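Local coordinates for protein esterase A (PDB 5GKV) that probably hydrolyses ester bonds, as a penicillin-binding protein homologue belonging to the serine beta-lactamase family, at residues G187-T192 and R258-S263; D73-L78 and D205-L210; G164-Y169 and R308-P313; T82-A87 and A320-N325. All blocks are in the same frame, centred on the assembly; numbering follows the deposited sequence.

Interaction 4 is the most central of the four contacts, and its Lys83 ties two others to the probable active site. This lysine ends an S-x-x-K sequence beginning at Ser80, consistent with the catalytic motif of the beta-lactamase family. Its NZ lies 2.8 Å from Tyr169 OH of interaction 3 and 2.9 Å from Ser263 O of interaction 1, both probable hydrogen bonds. Interaction 2 packs against helix 82-95 through Ile208 and Leu206, and touches interaction 1 where Ile208 meets Gly191. Interactions 2 and 3, with centres about 29 Å apart, lie on opposite sides of the chain's centre; the centres of interactions 3 and 4 are about 15 Å apart.

Interaction 1 of 4, residues G187-T192 and R258-S263; sequences GRTMGT and RVEIPS
The N-terminus of helix 190-202 is capped by Thr189 and met from the 258-263 loop by Glu260, whose carboxylate takes the N-cap hydroxyl and a backbone amide of the first turn. Thr189 OG1 donates to Glu260 OE2 at 2.6 Å, arriving on the syn side and only 17° out of the carboxylate plane. Glu260 OE1 takes Gly191 N at 3.0 Å, from well above that plane. Thr189 OG1 is itself the capping acceptor for Thr192 N, 3.1 Å away. The chi1 of Thr189 (67°) sets OG1 between the backbone N and the carbonyl carbon, where it accepts from Thr192 N and donates to Glu260. Glutamate suits its position because an extended side chain carries the charge across from the loop, and a negative group would probably be favoured by the amide hydrogens of a helix start. Glycine suits position 191, where the carboxylate lies close against the backbone. Beside this polar pair, the flexible thioether of Met190 brings SD to within 3.8 Å of Pro262 CB, and the same side chain also touches helices 173-186 and 82-95. The geometry is that of a threonine N-cap reinforced by an acidic residue distant in sequence.

Interaction 2 of 4, residues D73-L78 and D205-L210; sequences DTLTAL and DLWIGL
Leu75 meets the indole of Trp207 obliquely, its CD1 lying 4.2 Å from NE1, while one face of the ring carries Leu210 CD1, 3.4 Å above the plane and displaced toward the rim. At the ring edge Asp205 OD1 accepts from Trp207 NE1 at 2.9 Å, nearly straight at 172° and almost in the indole plane, which helps to fix the rotation of the ring. The two methyls of Leu75 divide the work. Leu75 CD1 meets Leu210 CD1 tip to tip at 3.8 Å, whereas Leu75 CD2 lies 3.7 Å from Asp205 OD1, against the carboxylate. Further along, Leu78 CD1 and Leu206 CD1 come together at 4.0 Å, their side chains crossing at about a right angle; both also touch Ala268 of strand 266-268, which runs between strands 76-77 and 206-208 in a small antiparallel sheet. Branched leucines suit this place because each can offer separate methyls to separate neighbours. Asp205 OD2 forms a salt bridge with Arg217, which also bonds to Asp73 O and would probably offset the proximity of the Asp73 and Asp205 carboxylates. Across the two segments the contact is largely apolar, with the aspartate's polar demands met in part by an indole N-H and a guanidinium.

Interaction 3 of 4, residues G164-Y169 and R308-P313; sequences GSASGY and RDLVLP
Asp309 joins the two loops through both carboxylate oxygens. Asp309 OD2 accepts from three backbone amides: Tyr169 N at 2.9 Å, nearly straight and on the syn lone pair, and Val311 N and Leu312 N of its own loop, both on the anti side and tilted about 30° out of the carboxylate plane. The bond from Val311 N, two residues on, makes an Asx turn, and that from Leu312 N, three on, an Asx motif. Asp309 OD1 takes Ser167 OG at 2.6 Å, also on the anti side and out of the plane. With CG anti to the backbone N (chi1 -166°), the short aspartate side chain swings across to these donors. Beside it Leu310 N donates to Ser167 O at 2.7 Å, and a water links Ser167 N with Arg308 O. Alongside, Leu312 CD1 sits over one face of the Tyr169 ring in a CH-pi contact, 3.7 Å from its centroid. Val311 CG2, 3.4 Å from Tyr169 O, covers a buried carbonyl with no hydrogen-bond partner in the model; Ala166 CB meets Leu310 CG at 3.8 Å, and Gly168 lets Leu310 and Val311 approach its backbone. Tyr169 OH bonds to Lys83 NZ, consistent with the active-site tyrosine and lysine of this family. The contact joins the loop between helices 147-156 and 173-186 to that between strands 305-306 and 315-318; Val311 packs on helix 235-241 and Ser167 on Trp318.

Interaction 4 of 4, residues T82-A87 and A320-N325; sequences TKAVAA and AGFMRN
A water molecule donates to both Ala320 O and Ala87 O, and so links the loop carbonyl to the helix; the water oxygen lies 2.7 Å from Ala320 O and 2.8 Å from Ala87 O. Directly beside this bridge Ala87 CB lies 3.5 Å from Ala320 O and also covers Phe322. The methyl stands over the middle of one ring face, 3.6 Å from the centroid and only 9° off the ring normal, a well-centred CH-pi contact. Phenylalanine suits its place because it offers a broad flat surface to the helix; alanine suits positions 84 and 87 because its small methyl lets that surface come close. The first torsion of Phe322 (chi1 -64°) sets CG beside the backbone N and turns the ring toward the helix. There Phe322 CE1 approaches Ala84 O at 3.3 Å, obliquely to the ring, and Ala84 CB at 4.1 Å. Gly321 lies against Ala87 with a positive phi of 95°, and both the tight fit and the backbone shape favour glycine. The side chain of Lys83 leads away from this contact, its amine going to bonds that include Pro171 O. Helix 82-95 thus rests on the approach to edge strand 323-324 of the large antiparallel sheet. Phe322 meets Phe338 edge-to-face, Ala84 touches His340 of strand 338-341, and Ala87 also touches Tyr174 of helix 173-186.

Interaction 1 of 4, residues G187-T192 and R258-S263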
loop_
_atom_site.group_PDB
_atom_site.type_symbol
_atom_site.label_atom_id
_atom_site.label_comp_id
_atom_site.label_asym_id
_atom_site.label_seq_id
_atom_site.Cartn_x
_atom_site.Cartn_y
_atom_site.Cartn_z
ATOM N N GLY A 187 18.819 6.566 -7.881
ATOM C CA GLY A 187 19.562 7.711 -7.391
ATOM C C GLY A 187 18.792 8.558 -6.395
ATOM O O GLY A 187 19.363 9.061 -5.421
ATOM N N ARG A 188 17.493 8.719 -6.625
ATOM C CA ARG A 188 16.617 9.493 -5.757
ATOM C C ARG A 188 15.886 8.565 -4.784
ATOM O O ARG A 188 15.768 7.361 -5.010
ATOM C CB ARG A 188 15.582 10.267 -6.583
ATOM C CG ARG A 188 16.146 11.219 -7.645
ATOM C CD ARG A 188 15.068 11.627 -8.660
ATOM N NE ARG A 188 14.602 10.490 -9.453
ATOM C CZ ARG A 188 13.586 10.545 -10.309
ATOM N NH1 ARG A 188 12.926 11.683 -10.473
ATOM N NH2 ARG A 188 13.228 9.468 -10.994
ATOM N N THR A 189 15.370 9.144 -3.704
ATOM C CA THR A 189 14.473 8.370 -2.852
ATOM C C THR A 189 13.178 8.072 -3.601
ATOM O O THR A 189 12.832 8.742 -4.577
ATOM C CB THR A 189 14.140 9.119 -1.563
ATOM O OG1 THR A 189 13.356 10.282 -1.873
ATOM C CG2 THR A 189 15.402 9.508 -0.793
ATOM N N MET A 190 12.430 7.072 -3.115
ATOM C CA MET A 190 11.137 6.792 -3.729
ATOM C C MET A 190 10.223 8.010 -3.675
ATOM O O MET A 190 9.550 8.332 -4.660
ATOM C CB MET A 190 10.455 5.604 -3.048
ATOM C CG MET A 190 10.908 4.267 -3.569
ATOM S SD MET A 190 9.880 2.960 -2.875
ATOM C CE MET A 190 10.388 1.618 -3.928
ATOM N N GLY A 191 10.167 8.689 -2.527
ATOM C CA GLY A 191 9.231 9.793 -2.393
ATOM C C GLY A 191 9.575 10.936 -3.328
ATOM O O GLY A 191 8.687 11.588 -3.878
ATOM N N THR A 192 10.871 11.173 -3.541
ATOM C CA THR A 192 11.291 12.252 -4.436
ATOM C C THR A 192 10.976 11.914 -5.883
ATOM O O THR A 192 10.428 12.742 -6.622
ATOM C CB THR A 192 12.786 12.526 -4.279
ATOM O OG1 THR A 192 13.047 12.969 -2.945
ATOM C CG2 THR A 192 13.219 13.613 -5.275
ATOM N N ARG A 258 7.114 13.382 8.050
ATOM C CA ARG A 258 8.133 14.026 7.221
ATOM C C ARG A 258 9.038 13.013 6.525
ATOM O O ARG A 258 9.425 13.213 5.364
ATOM C CB ARG A 258 8.990 14.981 8.069
ATOM C CG ARG A 258 8.372 16.346 8.379
ATOM C CD ARG A 258 9.411 17.305 9.013
ATOM N NE ARG A 258 9.681 16.995 10.421
ATOM C CZ ARG A 258 9.003 17.503 11.449
ATOM N NH1 ARG A 258 8.013 18.360 11.238
ATOM N NH2 ARG A 258 9.313 17.154 12.697
ATOM N N VAL A 259 9.423 11.943 7.226
ATOM C CA VAL A 259 10.382 10.985 6.675
ATOM C C VAL A 259 9.693 10.127 5.621
ATOM O O VAL A 259 8.491 10.270 5.372
ATOM C CB VAL A 259 11.006 10.109 7.780
ATOM C CG1 VAL A 259 11.835 10.966 8.732
ATOM C CG2 VAL A 259 9.918 9.330 8.548
ATOM N N GLU A 260 10.445 9.231 4.991
ATOM C CA GLU A 260 9.899 8.320 3.995
ATOM C C GLU A 260 9.891 6.917 4.578
ATOM O O GLU A 260 10.950 6.379 4.910
ATOM C CB GLU A 260 10.724 8.343 2.713
ATOM C CG GLU A 260 10.786 9.690 2.043
ATOM C CD GLU A 260 11.373 9.578 0.647
ATOM O OE1 GLU A 260 11.477 8.427 0.138
ATOM O OE2 GLU A 260 11.724 10.633 0.074
ATOM N N ILE A 261 8.705 6.336 4.709
ATOM C CA ILE A 261 8.571 4.932 5.082
ATOM C C ILE A 261 7.684 4.298 4.014
ATOM O O ILE A 261 6.454 4.243 4.175
ATOM C CB ILE A 261 8.007 4.781 6.506
ATOM C CG1 ILE A 261 8.876 5.568 7.502
ATOM C CG2 ILE A 261 7.931 3.290 6.896
ATOM C CD1 ILE A 261 8.388 5.547 8.949
ATOM N N PRO A 262 8.253 3.851 2.888
ATOM C CA PRO A 262 7.417 3.389 1.763
ATOM C C PRO A 262 6.592 2.136 2.058
ATOM O O PRO A 262 5.810 1.707 1.198
ATOM C CB PRO A 262 8.453 3.135 0.648
ATOM C CG PRO A 262 9.624 4.021 1.010
ATOM C CD PRO A 262 9.676 3.935 2.520
ATOM N N SER A 263 6.733 1.527 3.230
ATOM C CA SER A 263 5.829 0.460 3.626
ATOM C C SER A 263 4.609 0.958 4.394
ATOM O O SER A 263 3.689 0.164 4.620
ATOM C CB SER A 263 6.572 -0.570 4.486
ATOM O OG SER A 263 7.342 0.074 5.492
#

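Interaction 2 of 4, residues D73-L78 and D205-L210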
loop_
_atom_site.group_PDB
_atom_site.type_symbol
_atom_site.label_atom_id
_atom_site.label_comp_id
_atom_site.label_asym_id
_atom_site.label_seq_id
_atom_site.Cartn_x
_atom_site.Cartn_y
_atom_site.Cartn_z
ATOM N N ASP A 73 -9.581 18.187 0.219
ATOM C CA ASP A 73 -8.138 18.273 0.405
ATOM C C ASP A 73 -7.667 17.538 1.658
ATOM O O ASP A 73 -6.510 17.686 2.063
ATOM C CB ASP A 73 -7.712 19.750 0.429
ATOM C CG ASP A 73 -8.210 20.530 -0.812
ATOM O OD1 ASP A 73 -8.150 19.994 -1.953
ATOM O OD2 ASP A 73 -8.691 21.678 -0.646
ATOM N N THR A 74 -8.529 16.733 2.279
ATOM C CA THR A 74 -8.136 16.015 3.483
ATOM C C THR A 74 -7.204 14.856 3.119
ATOM O O THR A 74 -7.607 13.952 2.380
ATOM C CB THR A 74 -9.369 15.479 4.208
ATOM O OG1 THR A 74 -10.150 16.553 4.731
ATOM C CG2 THR A 74 -8.955 14.543 5.336
ATOM N N LEU A 75 -5.978 14.866 3.649
ATOM C CA LEU A 75 -5.029 13.761 3.495
ATOM C C LEU A 75 -5.164 12.776 4.648
ATOM O O LEU A 75 -5.519 13.160 5.768
ATOM C CB LEU A 75 -3.582 14.273 3.460
ATOM C CG LEU A 75 -3.211 15.166 2.283
ATOM C CD1 LEU A 75 -1.827 15.781 2.508
ATOM C CD2 LEU A 75 -3.242 14.310 1.018
ATOM N N THR A 76 -4.870 11.497 4.372
ATOM C CA THR A 76 -4.898 10.465 5.410
ATOM C C THR A 76 -3.681 9.568 5.262
ATOM O O THR A 76 -3.266 9.246 4.145
ATOM C CB THR A 76 -6.188 9.594 5.358
ATOM O OG1 THR A 76 -7.345 10.443 5.364
ATOM C CG2 THR A 76 -6.294 8.682 6.576
ATOM N N ALA A 77 -3.119 9.153 6.391
ATOM C CA ALA A 77 -2.098 8.108 6.373
ATOM C C ALA A 77 -2.635 6.824 5.739
ATOM O O ALA A 77 -3.707 6.344 6.096
ATOM C CB ALA A 77 -1.617 7.833 7.800
ATOM N N LEU A 78 -1.860 6.246 4.815
ATOM C CA LEU A 78 -2.290 5.081 4.050
ATOM C C LEU A 78 -1.818 3.759 4.642
ATOM O O LEU A 78 -2.334 2.706 4.253
ATOM C CB LEU A 78 -1.772 5.175 2.602
ATOM C CG LEU A 78 -2.178 6.419 1.813
ATOM C CD1 LEU A 78 -1.514 6.408 0.400
ATOM C CD2 LEU A 78 -3.722 6.553 1.719
ATOM N N ASP A 205 -2.676 14.125 -5.564
ATOM C CA ASP A 205 -2.517 14.490 -4.156
ATOM C C ASP A 205 -2.101 13.244 -3.369
ATOM O O ASP A 205 -2.872 12.648 -2.611
ATOM C CB ASP A 205 -3.805 15.112 -3.613
ATOM C CG ASP A 205 -3.555 15.995 -2.412
ATOM O OD1 ASP A 205 -2.367 16.201 -2.039
ATOM O OD2 ASP A 205 -4.536 16.516 -1.857
ATOM N N LEU A 206 -0.838 12.865 -3.573
ATOM C CA LEU A 206 -0.271 11.631 -3.041
ATOM C C LEU A 206 1.199 11.886 -2.740
ATOM O O LEU A 206 1.909 12.480 -3.563
ATOM C CB LEU A 206 -0.441 10.475 -4.039
ATOM C CG LEU A 206 0.505 9.279 -3.845
ATOM C CD1 LEU A 206 0.170 8.484 -2.566
ATOM C CD2 LEU A 206 0.539 8.375 -5.085
ATOM N N TRP A 207 1.645 11.442 -1.565
ATOM C CA TRP A 207 2.932 11.837 -1.016
ATOM C C TRP A 207 3.567 10.674 -0.268
ATOM O O TRP A 207 2.892 9.968 0.486
ATOM C CB TRP A 207 2.779 12.997 -0.022
ATOM C CG TRP A 207 1.969 14.145 -0.499
ATOM C CD1 TRP A 207 0.614 14.182 -0.692
ATOM C CD2 TRP A 207 2.455 15.458 -0.821
ATOM N NE1 TRP A 207 0.229 15.425 -1.137
ATOM C CE2 TRP A 207 1.335 16.231 -1.220
ATOM C CE3 TRP A 207 3.722 16.055 -0.809
ATOM C CZ2 TRP A 207 1.446 17.562 -1.601
ATOM C CZ3 TRP A 207 3.832 17.382 -1.193
ATOM C CH2 TRP A 207 2.698 18.121 -1.582
ATOM N N ILE A 208 4.875 10.506 -0.429
ATOM C CA ILE A 208 5.670 9.706 0.499
ATOM C C ILE A 208 6.754 10.637 1.021
ATOM O O ILE A 208 7.634 11.064 0.259
ATOM C CB ILE A 208 6.264 8.453 -0.158
ATOM C CG1 ILE A 208 5.141 7.526 -0.652
ATOM C CG2 ILE A 208 7.161 7.716 0.835
ATOM C CD1 ILE A 208 5.657 6.262 -1.384
ATOM N N GLY A 209 6.668 10.981 2.308
ATOM C CA GLY A 209 7.405 12.112 2.838
ATOM C C GLY A 209 6.608 13.393 2.665
ATOM O O GLY A 209 6.597 13.988 1.585
ATOM N N LEU A 210 5.922 13.822 3.722
ATOM C CA LEU A 210 4.962 14.908 3.635
ATOM C C LEU A 210 5.532 16.173 4.254
ATOM O O LEU A 210 5.798 16.180 5.467
ATOM C CB LEU A 210 3.672 14.504 4.349
ATOM C CG LEU A 210 2.472 15.419 4.166
ATOM C CD1 LEU A 210 1.983 15.425 2.721
ATOM C CD2 LEU A 210 1.361 14.967 5.139
#

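Interaction 3 of 4, residues G164-Y169 and R308-P313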
loop_
_atom_site.group_PDB
_atom_site.type_symbol
_atom_site.label_atom_id
_atom_site.label_comp_id
_atom_site.label_asym_id
_atom_site.label_seq_id
_atom_site.Cartn_x
_atom_site.Cartn_y
_atom_site.Cartn_z
ATOM N N GLY A 164 11.057 -19.422 -1.076
ATOM C CA GLY A 164 10.178 -20.355 -1.764
ATOM C C GLY A 164 9.506 -21.368 -0.863
ATOM O O GLY A 164 9.169 -22.468 -1.314
ATOM N N SER A 165 9.321 -21.036 0.411
ATOM C CA SER A 165 8.594 -21.912 1.316
ATOM C C SER A 165 7.192 -21.344 1.478
ATOM O O SER A 165 6.256 -21.784 0.803
ATOM C CB SER A 165 9.324 -22.047 2.659
ATOM O OG SER A 165 9.544 -20.790 3.293
ATOM N N ALA A 166 7.041 -20.363 2.361
ATOM C CA ALA A 166 5.823 -19.574 2.446
ATOM C C ALA A 166 6.211 -18.105 2.558
ATOM O O ALA A 166 7.259 -17.766 3.123
ATOM C CB ALA A 166 4.942 -20.003 3.634
ATOM N N SER A 167 5.381 -17.233 1.986
ATOM C CA SER A 167 5.594 -15.810 2.209
ATOM C C SER A 167 5.371 -15.489 3.684
ATOM O O SER A 167 4.590 -16.147 4.380
ATOM C CB SER A 167 4.658 -14.967 1.324
ATOM O OG SER A 167 3.297 -15.268 1.609
ATOM N N GLY A 168 6.130 -14.515 4.176
ATOM C CA GLY A 168 5.959 -14.018 5.527
ATOM C C GLY A 168 5.968 -12.504 5.498
ATOM O O GLY A 168 7.028 -11.870 5.520
ATOM N N TYR A 169 4.776 -11.933 5.425
ATOM C CA TYR A 169 4.600 -10.507 5.177
ATOM C C TYR A 169 5.522 -9.654 6.041
ATOM O O TYR A 169 5.621 -9.856 7.252
ATOM C CB TYR A 169 3.141 -10.160 5.442
ATOM C CG TYR A 169 2.785 -8.701 5.248
ATOM C CD1 TYR A 169 2.807 -8.123 3.983
ATOM C CD2 TYR A 169 2.367 -7.920 6.324
ATOM C CE1 TYR A 169 2.444 -6.779 3.799
ATOM C CE2 TYR A 169 1.994 -6.590 6.150
ATOM C CZ TYR A 169 2.043 -6.033 4.890
ATOM O OH TYR A 169 1.674 -4.726 4.737
ATOM N N ARG A 308 -0.629 -20.029 2.402
ATOM C CA ARG A 308 -0.788 -19.416 3.716
ATOM C C ARG A 308 0.417 -18.549 4.051
ATOM O O ARG A 308 1.558 -19.013 4.029
ATOM C CB ARG A 308 -0.946 -20.484 4.803
ATOM C CG ARG A 308 -1.850 -20.029 5.936
ATOM C CD ARG A 308 -3.295 -20.195 5.481
ATOM N NE ARG A 308 -4.251 -19.423 6.262
ATOM C CZ ARG A 308 -5.520 -19.262 5.900
ATOM N NH1 ARG A 308 -5.955 -19.819 4.770
ATOM N NH2 ARG A 308 -6.347 -18.553 6.658
ATOM N N ASP A 309 0.161 -17.297 4.399
ATOM C CA ASP A 309 1.247 -16.411 4.776
ATOM C C ASP A 309 1.633 -16.666 6.224
ATOM O O ASP A 309 0.776 -16.930 7.073
ATOM C CB ASP A 309 0.834 -14.951 4.579
ATOM C CG ASP A 309 2.011 -14.000 4.631
ATOM O OD1 ASP A 309 2.583 -13.703 3.564
ATOM O OD2 ASP A 309 2.342 -13.524 5.735
ATOM N N LEU A 310 2.937 -16.600 6.505
ATOM C CA LEU A 310 3.417 -16.864 7.856
ATOM C C LEU A 310 3.042 -15.761 8.836
ATOM O O LEU A 310 3.054 -15.995 10.052
ATOM C CB LEU A 310 4.935 -17.054 7.853
ATOM C CG LEU A 310 5.470 -18.200 6.993
ATOM C CD1 LEU A 310 6.997 -18.120 6.842
ATOM C CD2 LEU A 310 5.028 -19.526 7.634
ATOM N N VAL A 311 2.707 -14.571 8.342
ATOM C CA VAL A 311 2.475 -13.398 9.174
ATOM C C VAL A 311 1.026 -12.927 9.086
ATOM O O VAL A 311 0.341 -12.793 10.104
ATOM C CB VAL A 311 3.454 -12.251 8.809
ATOM C CG1 VAL A 311 3.151 -11.003 9.622
ATOM C CG2 VAL A 311 4.908 -12.696 9.031
ATOM N N LEU A 312 0.539 -12.680 7.881
ATOM C CA LEU A 312 -0.870 -12.337 7.722
ATOM C C LEU A 312 -1.701 -13.613 7.718
ATOM O O LEU A 312 -1.347 -14.576 7.031
ATOM C CB LEU A 312 -1.102 -11.537 6.439
ATOM C CG LEU A 312 -0.378 -10.185 6.386
ATOM C CD1 LEU A 312 -0.577 -9.492 5.032
ATOM C CD2 LEU A 312 -0.827 -9.264 7.507
ATOM N N PRO A 313 -2.762 -13.675 8.492
ATOM C CA PRO A 313 -3.523 -14.930 8.648
ATOM C C PRO A 313 -4.487 -15.185 7.491
ATOM O O PRO A 313 -5.714 -15.257 7.669
ATOM C CB PRO A 313 -4.245 -14.710 9.986
ATOM C CG PRO A 313 -4.446 -13.231 10.074
ATOM C CD PRO A 313 -3.211 -12.617 9.419
HETATM O O HOH W 1 2.842 -18.731 1.136
#

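Interaction 4 of 4, residues T82-A87 and A320-N325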
loop_
_atom_site.group_PDB
_atom_site.type_symbol
_atom_site.label_atom_id
_atom_site.label_comp_id
_atom_site.label_asym_id
_atom_site.label_seq_id
_atom_site.Cartn_x
_atom_site.Cartn_y
_atom_site.Cartn_z
ATOM N N THR A 82 0.376 2.087 1.052
ATOM C CA THR A 82 1.575 2.660 0.435
ATOM C C THR A 82 2.406 1.631 -0.339
ATOM O O THR A 82 3.061 1.979 -1.323
ATOM C CB THR A 82 2.440 3.309 1.525
ATOM O OG1 THR A 82 1.610 4.163 2.332
ATOM C CG2 THR A 82 3.587 4.108 0.924
ATOM N N LYS A 83 2.387 0.359 0.081
ATOM C CA LYS A 83 3.208 -0.655 -0.583
ATOM C C LYS A 83 2.862 -0.824 -2.059
ATOM O O LYS A 83 3.726 -1.226 -2.853
ATOM C CB LYS A 83 3.064 -2.005 0.139
ATOM C CG LYS A 83 3.586 -1.977 1.575
ATOM C CD LYS A 83 3.771 -3.389 2.120
ATOM C CE LYS A 83 4.498 -3.371 3.465
ATOM N NZ LYS A 83 3.639 -2.760 4.545
ATOM N N ALA A 84 1.612 -0.551 -2.452
ATOM C CA ALA A 84 1.273 -0.602 -3.873
ATOM C C ALA A 84 2.024 0.472 -4.647
ATOM O O ALA A 84 2.415 0.256 -5.803
ATOM C CB ALA A 84 -0.242 -0.441 -4.072
ATOM N N VAL A 85 2.237 1.638 -4.020
ATOM C CA VAL A 85 3.010 2.706 -4.653
ATOM C C VAL A 85 4.478 2.306 -4.759
ATOM O O VAL A 85 5.114 2.496 -5.805
ATOM C CB VAL A 85 2.841 4.036 -3.889
ATOM C CG1 VAL A 85 3.678 5.171 -4.574
ATOM C CG2 VAL A 85 1.360 4.436 -3.822
ATOM N N ALA A 86 5.039 1.733 -3.688
ATOM C CA ALA A 86 6.412 1.253 -3.757
ATOM C C ALA A 86 6.562 0.210 -4.856
ATOM O O ALA A 86 7.543 0.222 -5.611
ATOM C CB ALA A 86 6.833 0.681 -2.402
ATOM N N ALA A 87 5.578 -0.687 -4.976
ATOM C CA ALA A 87 5.663 -1.727 -5.993
ATOM C C ALA A 87 5.662 -1.124 -7.390
ATOM O O ALA A 87 6.442 -1.542 -8.254
ATOM C CB ALA A 87 4.520 -2.720 -5.831
ATOM N N ALA A 320 4.882 -8.944 -7.418
ATOM C CA ALA A 320 6.119 -8.270 -7.002
ATOM C C ALA A 320 5.783 -7.022 -6.176
ATOM O O ALA A 320 5.956 -5.873 -6.601
ATOM C CB ALA A 320 6.982 -7.936 -8.214
ATOM N N GLY A 321 5.322 -7.275 -4.946
ATOM C CA GLY A 321 4.901 -6.246 -4.019
ATOM C C GLY A 321 3.412 -5.953 -4.016
ATOM O O GLY A 321 2.886 -5.494 -2.994
ATOM N N PHE A 322 2.714 -6.222 -5.117
ATOM C CA PHE A 322 1.258 -6.108 -5.154
ATOM C C PHE A 322 0.611 -7.371 -4.577
ATOM O O PHE A 322 1.076 -8.493 -4.803
ATOM C CB PHE A 322 0.761 -5.902 -6.597
ATOM C CG PHE A 322 1.209 -4.616 -7.249
ATOM C CD1 PHE A 322 0.667 -3.398 -6.861
ATOM C CD2 PHE A 322 2.139 -4.631 -8.293
ATOM C CE1 PHE A 322 1.057 -2.203 -7.487
ATOM C CE2 PHE A 322 2.554 -3.437 -8.913
ATOM C CZ PHE A 322 2.008 -2.222 -8.508
ATOM N N MET A 323 -0.476 -7.185 -3.834
ATOM C CA MET A 323 -1.335 -8.303 -3.478
ATOM C C MET A 323 -2.280 -8.574 -4.642
ATOM O O MET A 323 -2.966 -7.663 -5.115
ATOM C CB MET A 323 -2.119 -7.998 -2.200
ATOM C CG MET A 323 -2.920 -9.193 -1.678
ATOM S SD MET A 323 -3.740 -8.889 -0.094
ATOM C CE MET A 323 -2.925 -7.338 0.438
ATOM N N ARG A 324 -2.293 -9.808 -5.128
ATOM C CA ARG A 324 -3.283 -10.175 -6.129
ATOM C C ARG A 324 -4.615 -10.501 -5.443
ATOM O O ARG A 324 -4.685 -10.703 -4.232
ATOM C CB ARG A 324 -2.772 -11.355 -6.966
ATOM C CG ARG A 324 -1.396 -11.062 -7.587
ATOM C CD ARG A 324 -0.880 -12.230 -8.437
ATOM N NE ARG A 324 -1.661 -12.380 -9.663
ATOM C CZ ARG A 324 -2.571 -13.324 -9.864
ATOM N NH1 ARG A 324 -2.815 -14.221 -8.919
ATOM N NH2 ARG A 324 -3.233 -13.371 -11.020
ATOM N N ASN A 325 -5.689 -10.512 -6.234
ATOM C CA ASN A 325 -7.024 -10.487 -5.638
ATOM C C ASN A 325 -7.458 -11.877 -5.175
ATOM O O ASN A 325 -7.901 -12.049 -4.034
ATOM C CB ASN A 325 -8.018 -9.878 -6.630
ATOM C CG ASN A 325 -9.345 -9.491 -5.976
ATOM O OD1 ASN A 325 -9.416 -9.240 -4.767
ATOM N ND2 ASN A 325 -10.399 -9.446 -6.780
HETATM O O HOH W 2 7.317 -4.252 -8.329
#